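Local coordinates for protein possible galactose mutarotase (Streptomyces platensis subsp. rosaceus, PDB 4RNL) that is of uncertain function but, as a member of the aldose 1-epimerase family, probably interconverts the alpha and beta anomers of galactose or a related sugar, at residues A50-L60 / L261-A269. Residues are numbered along the deposited sequence; the frame is centred on the assembly and turned at random.
Sequences APDRDGMRGQL and LYDPRSGRA
The guanidinium of Arg268 lies between Asp52 CB, 3.6 Å above the centre of one face, and Leu60 CD2, nearer the rim of the opposite face; at its edge stand the carbonyls of Ala50 and Met56. The Arg53 guanidinium has Ser266 C and Gly267 CA over one face, and Pro264 O and Tyr262 OH in plane at its edge. The contact joins the ends of two beta-hairpins in the mutarotase beta-sandwich, each sending an arginine across to the other's backbone carbonyls: 50-60, with a type I turn from Asp52 to Gly55, belongs to one antiparallel sheet, and 261-269, where strand 256-262 turns into strand 268-274, to another. Arg268, extended from CG to NE, gives NE to Ala50 O at 2.8 Å, while Gly58 N takes the other face of that carbonyl within its own hairpin. Arg268 NH2 adds a weak bond to Met56 O, and Arg268 NH1 is hydrogen-bonded to Leu187 O, outside both hairpins. An alanine in place of Arg268 is likely to open a gap between Asp52 and Leu60 and leave Ala50 O and Met56 O without this link to the second sheet. In the other direction, the chain of Arg53 bends at chi3 (64°), which lays its guanidinium over Gly267; NH1 donates to Pro264 O at 3.0 Å, and NE is held by Arg343 O. The Tyr262 ring stands 76° from the guanidinium plane, its OH 2.9 Å from Arg53 NH1. Backbone joins backbone where Arg53 N meets Ser266 O at 3.0 Å in a nearly straight bond (168°). A water links the opposite charges of Asp52 and Arg268, donating to Asp52 OD2 and accepting from Arg268 NH2 at 2.9 Å.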
loop_
_atom_site.group_PDB
_atom_site.type_symbol
_atom_site.label_atom_id
_atom_site.label_comp_id
_atom_site.label_asym_id
_atom_site.label_seq_id
_atom_site.Cartn_x
_atom_site.Cartn_y
_atom_site.Cartn_z
ATOM N N ALA A 50 -4.847 2.764 17.127
ATOM C CA ALA A 50 -6.293 2.584 17.204
ATOM C C ALA A 50 -6.635 1.847 18.494
ATOM O O ALA A 50 -5.835 1.038 18.979
ATOM C CB ALA A 50 -6.783 1.772 15.996
ATOM N N PRO A 51 -7.831 2.101 19.046
ATOM C CA PRO A 51 -8.201 1.451 20.312
ATOM C C PRO A 51 -8.612 -0.012 20.155
ATOM O O PRO A 51 -9.170 -0.392 19.113
ATOM C CB PRO A 51 -9.394 2.284 20.797
ATOM C CG PRO A 51 -10.016 2.806 19.542
ATOM C CD PRO A 51 -8.865 3.044 18.578
ATOM N N ASP A 52 -8.334 -0.821 21.180
ATOM C CA ASP A 52 -8.840 -2.192 21.238
ATOM C C ASP A 52 -10.244 -2.174 21.845
ATOM O O ASP A 52 -10.784 -1.096 22.123
ATOM C CB ASP A 52 -7.880 -3.121 22.017
ATOM C CG ASP A 52 -7.746 -2.760 23.505
ATOM O OD1 ASP A 52 -8.567 -1.990 24.049
ATOM O OD2 ASP A 52 -6.810 -3.287 24.153
ATOM N N ARG A 53 -10.829 -3.348 22.079
ATOM C CA ARG A 53 -12.197 -3.405 22.600
ATOM C C ARG A 53 -12.344 -2.820 24.011
ATOM O O ARG A 53 -13.452 -2.491 24.429
ATOM C CB ARG A 53 -12.768 -4.831 22.545
ATOM C CG ARG A 53 -12.048 -5.837 23.424
ATOM C CD ARG A 53 -12.877 -7.114 23.607
ATOM N NE ARG A 53 -13.081 -7.853 22.356
ATOM C CZ ARG A 53 -12.250 -8.784 21.895
ATOM N NH1 ARG A 53 -12.510 -9.417 20.754
ATOM N NH2 ARG A 53 -11.154 -9.086 22.576
ATOM N N ASP A 54 -11.239 -2.694 24.739
ATOM C CA ASP A 54 -11.271 -2.064 26.065
ATOM C C ASP A 54 -10.989 -0.562 25.969
ATOM O O ASP A 54 -10.970 0.149 26.981
ATOM C CB ASP A 54 -10.257 -2.717 27.016
ATOM C CG ASP A 54 -10.546 -4.183 27.265
ATOM O OD1 ASP A 54 -11.733 -4.569 27.224
ATOM O OD2 ASP A 54 -9.586 -4.950 27.500
ATOM N N GLY A 55 -10.771 -0.089 24.749
ATOM C CA GLY A 55 -10.530 1.319 24.503
ATOM C C GLY A 55 -9.067 1.713 24.561
ATOM O O GLY A 55 -8.743 2.894 24.491
HETATM N N MSE A 56 -8.178 0.732 24.682
HETATM C CA MSE A 56 -6.750 1.024 24.820
HETATM C C MSE A 56 -6.048 1.218 23.482
HETATM O O MSE A 56 -6.099 0.364 22.600
HETATM C CB MSE A 56 -6.039 -0.072 25.616
HETATM C CG MSE A 56 -4.551 0.199 25.832
HETATM SE SE MSE A 56 -4.166 1.726 27.000
HETATM C CE MSE A 56 -2.221 1.761 26.843
ATOM N N ARG A 57 -5.385 2.360 23.330
ATOM C CA ARG A 57 -4.671 2.658 22.090
ATOM C C ARG A 57 -3.447 1.747 21.905
ATOM O O ARG A 57 -2.743 1.441 22.866
ATOM C CB ARG A 57 -4.249 4.133 22.088
ATOM C CG ARG A 57 -3.443 4.561 20.881
ATOM C CD ARG A 57 -3.298 6.089 20.840
ATOM N NE ARG A 57 -4.443 6.740 20.194
ATOM C CZ ARG A 57 -4.478 8.019 19.827
ATOM N NH1 ARG A 57 -3.433 8.807 20.049
ATOM N NH2 ARG A 57 -5.561 8.513 19.234
ATOM N N GLY A 58 -3.208 1.303 20.673
ATOM C CA GLY A 58 -2.031 0.502 20.372
ATOM C C GLY A 58 -1.551 0.748 18.956
ATOM O O GLY A 58 -2.360 1.047 18.070
ATOM N N GLN A 59 -0.242 0.632 18.738
ATOM C CA GLN A 59 0.354 0.914 17.420
ATOM C C GLN A 59 0.307 -0.352 16.585
ATOM O O GLN A 59 0.748 -1.412 17.045
ATOM C CB GLN A 59 1.804 1.383 17.589
ATOM C CG GLN A 59 2.323 2.249 16.431
ATOM C CD GLN A 59 2.486 1.460 15.142
ATOM O OE1 GLN A 59 1.962 1.847 14.092
ATOM N NE2 GLN A 59 3.213 0.343 15.216
ATOM N N LEU A 60 -0.220 -0.247 15.365
ATOM C CA LEU A 60 -0.555 -1.426 14.570
ATOM C C LEU A 60 0.291 -1.619 13.313
ATOM O O LEU A 60 0.344 -2.719 12.766
ATOM C CB LEU A 60 -2.033 -1.370 14.147
ATOM C CG LEU A 60 -3.054 -0.976 15.228
ATOM C CD1 LEU A 60 -4.464 -0.983 14.642
ATOM C CD2 LEU A 60 -2.975 -1.923 16.419
ATOM N N LEU A 261 -10.674 -7.350 8.043
ATOM C CA LEU A 261 -9.636 -8.044 8.790
ATOM C C LEU A 261 -9.957 -7.878 10.273
ATOM O O LEU A 261 -10.422 -6.806 10.705
ATOM C CB LEU A 261 -8.284 -7.403 8.467
ATOM C CG LEU A 261 -7.002 -7.980 9.063
ATOM C CD1 LEU A 261 -6.681 -9.376 8.530
ATOM C CD2 LEU A 261 -5.857 -7.017 8.753
ATOM N N TYR A 262 -9.736 -8.931 11.051
ATOM C CA TYR A 262 -10.127 -8.910 12.456
ATOM C C TYR A 262 -9.166 -9.700 13.327
ATOM O O TYR A 262 -8.774 -10.817 12.979
ATOM C CB TYR A 262 -11.552 -9.466 12.604
ATOM C CG TYR A 262 -12.016 -9.623 14.039
ATOM C CD1 TYR A 262 -12.156 -8.517 14.868
ATOM C CD2 TYR A 262 -12.340 -10.872 14.553
ATOM C CE1 TYR A 262 -12.585 -8.653 16.185
ATOM C CE2 TYR A 262 -12.773 -11.019 15.870
ATOM C CZ TYR A 262 -12.892 -9.902 16.680
ATOM O OH TYR A 262 -13.320 -10.038 17.997
ATOM N N ASP A 263 -8.784 -9.119 14.466
ATOM C CA ASP A 263 -8.008 -9.849 15.475
ATOM C C ASP A 263 -8.872 -10.202 16.678
ATOM O O ASP A 263 -9.229 -9.319 17.461
ATOM C CB ASP A 263 -6.817 -9.010 15.966
ATOM C CG ASP A 263 -6.113 -9.643 17.159
ATOM O OD1 ASP A 263 -6.003 -10.892 17.188
ATOM O OD2 ASP A 263 -5.679 -8.902 18.083
ATOM N N PRO A 264 -9.199 -11.492 16.843
ATOM C CA PRO A 264 -10.049 -11.892 17.973
ATOM C C PRO A 264 -9.482 -11.522 19.341
ATOM O O PRO A 264 -10.253 -11.343 20.287
ATOM C CB PRO A 264 -10.100 -13.418 17.840
ATOM C CG PRO A 264 -9.937 -13.659 16.358
ATOM C CD PRO A 264 -8.967 -12.605 15.899
ATOM N N ARG A 265 -8.160 -11.434 19.461
ATOM C CA ARG A 265 -7.560 -11.232 20.775
ATOM C C ARG A 265 -7.829 -9.832 21.320
ATOM O O ARG A 265 -8.261 -9.675 22.464
ATOM C CB ARG A 265 -6.046 -11.458 20.738
ATOM C CG ARG A 265 -5.592 -12.883 20.479
ATOM C CD ARG A 265 -4.183 -13.049 21.020
ATOM N NE ARG A 265 -3.585 -14.347 20.726
ATOM C CZ ARG A 265 -2.713 -14.558 19.745
ATOM N NH1 ARG A 265 -2.357 -13.554 18.953
ATOM N NH2 ARG A 265 -2.202 -15.768 19.553
ATOM N N SER A 266 -7.542 -8.826 20.503
ATOM C CA SER A 266 -7.658 -7.424 20.902
ATOM C C SER A 266 -9.040 -6.900 20.575
ATOM O O SER A 266 -9.510 -5.914 21.165
ATOM C CB SER A 266 -6.637 -6.577 20.149
ATOM O OG SER A 266 -6.972 -6.494 18.768
ATOM N N GLY A 267 -9.690 -7.559 19.625
ATOM C CA GLY A 267 -10.976 -7.100 19.135
ATOM C C GLY A 267 -10.927 -6.016 18.074
ATOM O O GLY A 267 -11.984 -5.551 17.641
ATOM N N ARG A 268 -9.732 -5.613 17.640
ATOM C CA ARG A 268 -9.622 -4.581 16.606
ATOM C C ARG A 268 -10.058 -5.111 15.246
ATOM O O ARG A 268 -9.728 -6.237 14.872
ATOM C CB ARG A 268 -8.192 -4.029 16.510
ATOM C CG ARG A 268 -7.758 -3.248 17.753
ATOM C CD ARG A 268 -6.538 -2.362 17.467
ATOM N NE ARG A 268 -6.013 -1.754 18.696
ATOM C CZ ARG A 268 -5.240 -2.386 19.574
ATOM N NH1 ARG A 268 -4.887 -3.652 19.364
ATOM N NH2 ARG A 268 -4.819 -1.759 20.661
ATOM N N ALA A 269 -10.807 -4.291 14.519
ATOM C CA ALA A 269 -11.310 -4.666 13.200
ATOM C C ALA A 269 -10.970 -3.592 12.188
ATOM O O ALA A 269 -10.984 -2.402 12.508
ATOM C CB ALA A 269 -12.816 -4.872 13.248
HETATM O O HOH W 1 -3.995 -2.946 23.201
#